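Local atomic coordinates of benzoate transport porin BenP (Acinetobacter baumannii AB307-0294, PDB entry 5DL8), a protein that probably acts as a porin of the OprD family, a beta-barrel channel that lets small solutes pass the outer membrane of the bacterium. Residues Ala264-Leu269 against Gln285-Glu290; Gly170-Val175 against Leu200-Leu205. All coordinates share one frame; numbering follows the deposited sequence.

Interaction 1 (Ala264-Leu269 against Gln285-Glu290); sequences AENIGL and QQIIGE
Ile288 meets both Glu265 and Ile267 on one face of an antiparallel hairpin, strand 263-275 paired with strand 278-288, and has more surface buried here than any other residue. With CG1 anti to the carbonyl carbon (chi1 -43°), its extended chain reaches along the sheet until CD1 touches Ile267 CD1 at 3.6 Å. Isoleucine suits both places, since branching at CB favours the extended backbone and the apolar branches meet on the same face. Glu265 is the hydrogen-bonded partner of Ile288: its N binds Ile288 O at 2.7 Å, and Ile288 N returns the bond to Glu265 O at the same 2.7 Å. The long chain of Glu265 serves two strands, OE1 lying alongside Ile288, 3.9 Å from its CB, while OE2 is hydrogen-bonded to Tyr250 OH. Two further backbone bonds, Ile267 N to Gln286 O and Gln286 N to Ile267 O, are both 3.0 Å. On the buried face, Ile287 CD1 packs 3.7 Å from Asn266 CG. Asn266 ND2 makes a weak bond of 3.5 Å to Gln285 OE1; Gln285 NE2 is held by the carbonyls of Gly312 and Phe313. Four short backbone bonds thus set the register, and side chains probably add mostly packing.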
ATOM      1  N   ALA A 264      -3.169  12.008  17.105  1.00 26.17           N
ATOM      2  CA  ALA A 264      -4.029  10.840  16.934  1.00 27.28           C
ATOM      3  C   ALA A 264      -3.423   9.495  17.248  1.00 25.58           C
ATOM      4  O   ALA A 264      -2.267   9.199  16.886  1.00 25.79           O
ATOM      5  CB  ALA A 264      -4.570  10.805  15.471  1.00 27.56           C
ATOM      6  N   GLU A 265      -4.259   8.660  17.823  1.00 25.63           N
ATOM      7  CA  GLU A 265      -3.918   7.203  18.017  1.00 26.54           C
ATOM      8  C   GLU A 265      -4.905   6.376  17.170  1.00 25.28           C
ATOM      9  O   GLU A 265      -6.128   6.749  17.077  1.00 25.46           O
ATOM     10  CB  GLU A 265      -4.097   6.734  19.449  1.00 25.68           C
ATOM     11  CG  GLU A 265      -3.152   7.391  20.393  1.00 29.11           C
ATOM     12  CD  GLU A 265      -3.424   6.918  21.842  1.00 29.51           C
ATOM     13  OE1 GLU A 265      -4.484   7.347  22.397  1.00 31.26           O
ATOM     14  OE2 GLU A 265      -2.648   6.042  22.355  1.00 30.18           O
ATOM     15  N   ASN A 266      -4.431   5.262  16.651  1.00 24.02           N
ATOM     16  CA  ASN A 266      -5.318   4.278  15.917  1.00 24.36           C
ATOM     17  C   ASN A 266      -5.087   2.894  16.480  1.00 24.35           C
ATOM     18  O   ASN A 266      -3.988   2.320  16.433  1.00 23.82           O
ATOM     19  CB  ASN A 266      -5.148   4.405  14.411  1.00 24.64           C
ATOM     20  CG  ASN A 266      -5.807   3.268  13.603  1.00 24.65           C
ATOM     21  OD1 ASN A 266      -6.213   2.273  14.117  1.00 27.73           O
ATOM     22  ND2 ASN A 266      -5.808   3.408  12.310  1.00 24.25           N
ATOM     23  N   ILE A 267      -6.098   2.405  17.159  1.00 24.47           N
ATOM     24  CA  ILE A 267      -5.983   1.127  17.784  1.00 26.34           C
ATOM     25  C   ILE A 267      -6.887   0.168  17.016  1.00 25.79           C
ATOM     26  O   ILE A 267      -8.055   0.466  16.850  1.00 25.07           O
ATOM     27  CB  ILE A 267      -6.420   1.207  19.304  1.00 27.77           C
ATOM     28  CG1 ILE A 267      -5.601   2.319  19.949  1.00 29.35           C
ATOM     29  CG2 ILE A 267      -6.118  -0.065  19.996  1.00 28.45           C
ATOM     30  CD1 ILE A 267      -5.731   2.509  21.467  1.00 31.85           C
ATOM     31  N   GLY A 268      -6.372  -1.039  16.760  1.00 25.46           N
ATOM     32  CA  GLY A 268      -7.044  -2.032  15.962  1.00 25.42           C
ATOM     33  C   GLY A 268      -6.859  -3.482  16.387  1.00 26.29           C
ATOM     34  O   GLY A 268      -5.853  -3.833  16.995  1.00 27.56           O
ATOM     35  N   LEU A 269      -7.886  -4.273  16.156  1.00 26.02           N
ATOM     36  CA  LEU A 269      -7.896  -5.698  16.400  1.00 27.56           C
ATOM     37  C   LEU A 269      -8.547  -6.390  15.189  1.00 27.32           C
ATOM     38  O   LEU A 269      -9.640  -6.002  14.734  1.00 27.54           O
ATOM     39  CB  LEU A 269      -8.659  -5.962  17.700  1.00 31.48           C
ATOM     40  CG  LEU A 269      -8.710  -7.467  18.065  1.00 36.38           C
ATOM     41  CD1 LEU A 269      -7.368  -8.134  18.396  1.00 36.16           C
ATOM     42  CD2 LEU A 269      -9.698  -7.790  19.225  1.00 40.39           C
ATOM     43  N   GLN A 285     -11.706  -0.982  14.930  1.00 25.28           N
ATOM     44  CA  GLN A 285     -10.747   0.079  14.910  1.00 26.39           C
ATOM     45  C   GLN A 285     -11.319   1.386  15.494  1.00 25.93           C
ATOM     46  O   GLN A 285     -12.480   1.805  15.288  1.00 26.60           O
ATOM     47  CB  GLN A 285     -10.241   0.354  13.465  1.00 27.10           C
ATOM     48  CG  GLN A 285      -9.561   1.696  13.188  1.00 27.43           C
ATOM     49  CD  GLN A 285      -9.034   1.756  11.718  1.00 26.66           C
ATOM     50  OE1 GLN A 285      -8.134   1.035  11.349  1.00 24.40           O
ATOM     51  NE2 GLN A 285      -9.662   2.595  10.882  1.00 28.16           N
ATOM     52  N   GLN A 286     -10.442   2.080  16.172  1.00 25.08           N
ATOM     53  CA  GLN A 286     -10.809   3.315  16.808  1.00 25.36           C
ATOM     54  C   GLN A 286      -9.747   4.385  16.662  1.00 24.02           C
ATOM     55  O   GLN A 286      -8.599   4.101  16.965  1.00 23.55           O
ATOM     56  CB  GLN A 286     -11.046   3.073  18.316  1.00 25.17           C
ATOM     57  CG  GLN A 286     -11.915   4.125  18.877  1.00 27.15           C
ATOM     58  CD  GLN A 286     -12.353   3.942  20.334  1.00 29.83           C
ATOM     59  OE1 GLN A 286     -12.852   2.906  20.714  1.00 30.71           O
ATOM     60  NE2 GLN A 286     -12.283   5.063  21.117  1.00 30.65           N
ATOM     61  N   ILE A 287     -10.154   5.622  16.388  1.00 22.70           N
ATOM     62  CA  ILE A 287      -9.226   6.690  16.264  1.00 23.04           C
ATOM     63  C   ILE A 287      -9.461   7.569  17.496  1.00 23.84           C
ATOM     64  O   ILE A 287     -10.656   7.954  17.853  1.00 24.42           O
ATOM     65  CB  ILE A 287      -9.483   7.577  15.017  1.00 24.37           C
ATOM     66  CG1 ILE A 287      -9.700   6.702  13.798  1.00 23.61           C
ATOM     67  CG2 ILE A 287      -8.395   8.678  14.917  1.00 24.47           C
ATOM     68  CD1 ILE A 287      -8.449   5.913  13.441  1.00 24.20           C
ATOM     69  N   ILE A 288      -8.356   7.971  18.128  1.00 24.11           N
ATOM     70  CA  ILE A 288      -8.406   8.693  19.465  1.00 24.59           C
ATOM     71  C   ILE A 288      -7.529   9.921  19.474  1.00 23.77           C
ATOM     72  O   ILE A 288      -6.421   9.888  18.922  1.00 23.39           O
ATOM     73  CB  ILE A 288      -8.008   7.795  20.679  1.00 25.64           C
ATOM     74  CG1 ILE A 288      -8.650   6.391  20.569  1.00 26.24           C
ATOM     75  CG2 ILE A 288      -8.485   8.443  22.042  1.00 26.76           C
ATOM     76  CD1 ILE A 288      -8.012   5.317  21.387  1.00 26.35           C
ATOM     77  N   GLY A 289      -8.035  11.007  20.044  1.00 23.29           N
ATOM     78  CA  GLY A 289      -7.285  12.230  20.064  1.00 24.42           C
ATOM     79  C   GLY A 289      -8.046  13.362  19.431  1.00 25.81           C
ATOM     80  O   GLY A 289      -9.238  13.233  19.098  1.00 26.06           O
ATOM     81  N   GLU A 290      -7.374  14.481  19.356  1.00 26.80           N
ATOM     82  CA  GLU A 290      -7.943  15.662  18.873  1.00 29.27           C
ATOM     83  C   GLU A 290      -7.815  15.863  17.329  1.00 29.26           C
ATOM     84  O   GLU A 290      -8.214  16.936  16.857  1.00 30.74           O
ATOM     85  CB  GLU A 290      -7.339  16.871  19.654  1.00 30.23           C
ATOM     86  CG  GLU A 290      -7.819  16.860  21.073  1.00 31.53           C
ATOM     87  CD  GLU A 290      -7.234  18.047  21.945  1.00 33.22           C
ATOM     88  OE1 GLU A 290      -6.178  18.614  21.571  1.00 31.34           O
ATOM     89  OE2 GLU A 290      -7.912  18.368  22.957  1.00 33.57           O
TER

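Interaction 2 (Gly170-Val175 against Leu200-Leu205)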
ATOM      1  N   GLY A 170      16.456   3.721   7.383  1.00 30.98           N
ATOM      2  CA  GLY A 170      16.561   4.414   6.086  1.00 31.45           C
ATOM      3  C   GLY A 170      16.298   5.918   6.196  1.00 30.82           C
ATOM      4  O   GLY A 170      15.766   6.403   7.188  1.00 31.30           O
ATOM      5  N   ARG A 171      16.755   6.635   5.193  1.00 31.34           N
ATOM      6  CA  ARG A 171      16.347   7.981   4.948  1.00 31.16           C
ATOM      7  C   ARG A 171      15.753   8.062   3.532  1.00 30.36           C
ATOM      8  O   ARG A 171      16.431   7.874   2.576  1.00 29.09           O
ATOM      9  CB  ARG A 171      17.508   8.901   4.986  1.00 32.16           C
ATOM     10  CG  ARG A 171      17.071  10.337   4.773  1.00 32.98           C
ATOM     11  CD  ARG A 171      18.216  11.244   5.164  1.00 34.21           C
ATOM     12  NE  ARG A 171      18.029  12.557   4.609  1.00 36.03           N
ATOM     13  CZ  ARG A 171      17.332  13.535   5.176  1.00 38.29           C
ATOM     14  NH1 ARG A 171      16.698  13.398   6.375  1.00 39.39           N
ATOM     15  NH2 ARG A 171      17.327  14.708   4.577  1.00 38.35           N
ATOM     16  N   VAL A 172      14.490   8.426   3.465  1.00 30.18           N
ATOM     17  CA  VAL A 172      13.746   8.486   2.227  1.00 30.35           C
ATOM     18  C   VAL A 172      13.502   9.980   1.870  1.00 30.59           C
ATOM     19  O   VAL A 172      12.747  10.646   2.537  1.00 30.10           O
ATOM     20  CB  VAL A 172      12.407   7.721   2.340  1.00 28.78           C
ATOM     21  CG1 VAL A 172      11.745   7.626   0.940  1.00 29.76           C
ATOM     22  CG2 VAL A 172      12.598   6.304   2.898  1.00 29.31           C
ATOM     23  N   GLU A 173      14.143  10.461   0.839  1.00 30.62           N
ATOM     24  CA  GLU A 173      14.039  11.852   0.499  1.00 32.77           C
ATOM     25  C   GLU A 173      12.879  12.199  -0.371  1.00 31.91           C
ATOM     26  O   GLU A 173      12.412  13.320  -0.312  1.00 32.10           O
ATOM     27  CB  GLU A 173      15.377  12.340  -0.076  1.00 37.41           C
ATOM     28  CG  GLU A 173      16.430  12.430   1.087  1.00 41.80           C
ATOM     29  CD  GLU A 173      17.818  13.085   0.810  1.00 46.39           C
ATOM     30  OE1 GLU A 173      18.101  13.392  -0.347  1.00 47.71           O
ATOM     31  OE2 GLU A 173      18.642  13.290   1.802  1.00 50.16           O
ATOM     32  N   LYS A 174      12.442  11.259  -1.229  1.00 30.09           N
ATOM     33  CA  LYS A 174      11.497  11.521  -2.247  1.00 29.28           C
ATOM     34  C   LYS A 174      10.576  10.324  -2.470  1.00 26.94           C
ATOM     35  O   LYS A 174      10.945   9.191  -2.218  1.00 26.61           O
ATOM     36  CB  LYS A 174      12.199  11.847  -3.577  1.00 30.63           C
ATOM     37  CG  LYS A 174      13.303  12.923  -3.651  1.00 33.60           C
ATOM     38  CD  LYS A 174      12.732  14.279  -3.881  1.00 35.16           C
ATOM     39  CE  LYS A 174      13.678  15.236  -4.591  1.00 39.21           C
ATOM     40  NZ  LYS A 174      14.972  15.341  -3.904  1.00 42.76           N
ATOM     41  N   VAL A 175       9.402  10.639  -2.995  1.00 25.79           N
ATOM     42  CA  VAL A 175       8.365   9.675  -3.338  1.00 26.49           C
ATOM     43  C   VAL A 175       7.930   9.961  -4.783  1.00 25.28           C
ATOM     44  O   VAL A 175       7.851  11.135  -5.221  1.00 26.27           O
ATOM     45  CB  VAL A 175       7.113   9.725  -2.382  1.00 25.43           C
ATOM     46  CG1 VAL A 175       6.514  11.129  -2.297  1.00 26.19           C
ATOM     47  CG2 VAL A 175       6.027   8.782  -2.897  1.00 25.16           C
ATOM     48  N   LEU A 200      12.054  11.503   5.339  1.00 28.32           N
ATOM     49  CA  LEU A 200      11.560  10.529   6.260  1.00 28.06           C
ATOM     50  C   LEU A 200      12.745   9.714   6.746  1.00 28.45           C
ATOM     51  O   LEU A 200      13.378   9.028   5.951  1.00 28.83           O
ATOM     52  CB  LEU A 200      10.557   9.603   5.526  1.00 26.43           C
ATOM     53  CG  LEU A 200      10.083   8.422   6.296  1.00 25.63           C
ATOM     54  CD1 LEU A 200       9.391   8.847   7.586  1.00 25.31           C
ATOM     55  CD2 LEU A 200       9.083   7.601   5.496  1.00 24.31           C
ATOM     56  N   ASN A 201      12.995   9.742   8.052  1.00 28.47           N
ATOM     57  CA  ASN A 201      14.042   8.928   8.709  1.00 28.92           C
ATOM     58  C   ASN A 201      13.292   7.884   9.499  1.00 27.96           C
ATOM     59  O   ASN A 201      12.386   8.209  10.280  1.00 28.61           O
ATOM     60  CB  ASN A 201      14.900   9.793   9.669  1.00 29.81           C
ATOM     61  CG  ASN A 201      15.388  11.091   9.005  1.00 30.40           C
ATOM     62  OD1 ASN A 201      16.147  11.059   8.047  1.00 29.70           O
ATOM     63  ND2 ASN A 201      14.969  12.228   9.542  1.00 31.12           N
ATOM     64  N   TYR A 202      13.605   6.637   9.255  1.00 27.48           N
ATOM     65  CA  TYR A 202      12.819   5.552   9.876  1.00 27.76           C
ATOM     66  C   TYR A 202      13.675   4.410  10.455  1.00 27.11           C
ATOM     67  O   TYR A 202      14.790   4.207  10.031  1.00 26.63           O
ATOM     68  CB  TYR A 202      11.740   4.988   8.877  1.00 27.08           C
ATOM     69  CG  TYR A 202      12.264   4.102   7.809  1.00 27.50           C
ATOM     70  CD1 TYR A 202      12.307   2.699   7.982  1.00 28.01           C
ATOM     71  CD2 TYR A 202      12.669   4.622   6.584  1.00 27.57           C
ATOM     72  CE1 TYR A 202      12.778   1.868   7.005  1.00 28.33           C
ATOM     73  CE2 TYR A 202      13.171   3.752   5.613  1.00 28.78           C
ATOM     74  CZ  TYR A 202      13.231   2.400   5.814  1.00 28.68           C
ATOM     75  OH  TYR A 202      13.714   1.574   4.790  1.00 30.71           O
ATOM     76  N   ILE A 203      13.084   3.666  11.376  1.00 27.62           N
ATOM     77  CA  ILE A 203      13.601   2.333  11.865  1.00 28.31           C
ATOM     78  C   ILE A 203      12.437   1.366  11.923  1.00 27.57           C
ATOM     79  O   ILE A 203      11.296   1.762  12.307  1.00 27.08           O
ATOM     80  CB  ILE A 203      14.478   2.422  13.150  1.00 31.20           C
ATOM     81  CG1 ILE A 203      14.757   1.053  13.837  1.00 32.82           C
ATOM     82  CG2 ILE A 203      13.860   3.343  14.138  1.00 33.20           C
ATOM     83  CD1 ILE A 203      16.082   1.029  14.610  1.00 34.25           C
ATOM     84  N   ASP A 204      12.670   0.125  11.454  1.00 26.68           N
ATOM     85  CA  ASP A 204      11.666  -0.907  11.568  1.00 26.34           C
ATOM     86  C   ASP A 204      12.327  -2.133  12.116  1.00 26.43           C
ATOM     87  O   ASP A 204      13.332  -2.475  11.631  1.00 28.24           O
ATOM     88  CB  ASP A 204      11.097  -1.177  10.190  1.00 26.49           C
ATOM     89  CG  ASP A 204      10.030  -2.200  10.193  1.00 28.04           C
ATOM     90  OD1 ASP A 204       8.894  -1.840  10.534  1.00 27.79           O
ATOM     91  OD2 ASP A 204      10.333  -3.358   9.799  1.00 32.39           O
ATOM     92  N   LEU A 205      11.752  -2.785  13.116  1.00 26.60           N
ATOM     93  CA  LEU A 205      12.266  -3.974  13.808  1.00 27.89           C
ATOM     94  C   LEU A 205      11.195  -5.064  13.821  1.00 27.59           C
ATOM     95  O   LEU A 205       9.952  -4.735  14.091  1.00 26.64           O
ATOM     96  CB  LEU A 205      12.599  -3.606  15.256  1.00 29.70           C
ATOM     97  CG  LEU A 205      13.666  -2.554  15.472  1.00 32.20           C
ATOM     98  CD1 LEU A 205      13.960  -2.343  16.964  1.00 36.00           C
ATOM     99  CD2 LEU A 205      14.995  -2.945  14.807  1.00 34.58           C
TER
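Tyr202 folds its ring over Gly170 where two neighbouring strands of the OprD-type beta-barrel, 165-176 and 200-210, pair antiparallel. Its chi1 of 76° sets CG between the backbone N and the carbonyl carbon, turning the ring across to the other strand. Gly170 N lies 3.7 Å above the ring plane, over its centre. The ring occupies the side of Gly170 where a side chain would lie, Tyr202 CE2 being 3.5 Å from Gly170 CA, and glycine has none to put there. The phenol hydroxyl bonds to Glu168 and Asn156. Val172 holds CG2 anti to the carbonyl carbon, beside the backbone N, which brings this methyl to the ring edge, 3.8 Å from Tyr202 CE2. Its CB also packs against that of Leu200. On the other face Arg171 stretches out from CG to NE, running beside Asn201. That length carries the guanidinium out to its partners, and N-H donors on several nitrogens serve them: NE forms a salt bridge with Glu173 OE2 at 3.0 Å, and NH1 another with Glu223. Asn201 suits its place by having both an acceptor and a donor, its ND2 bonding Asn221 and Glu223. Guanidinium and amide lie only 17° from coplanar, and Arg171 NH1 meets a lone pair of Asn201 OD1 in the carbonyl plane at 2.9 Å.

In the fold
Both contacts are lateral pairings of antiparallel strands in the same barrel wall, their centres about 23 Å apart and their nearest atoms about 15 Å, so they do not touch. Interaction 2 comes first along the chain, joining strand 165-176 to 200-210 across a long connection that includes the small hairpin of 187-190 and 193-196. Interaction 1 follows, within the hairpin of 263-275 and 278-288. Between them the wall continues through strands 213-222, 226-238 and 243-255, each paired with the next. The two contacts are therefore separate links in one run of neighbouring strands, which builds the wall of the probable channel; both lie away from the calcium sites.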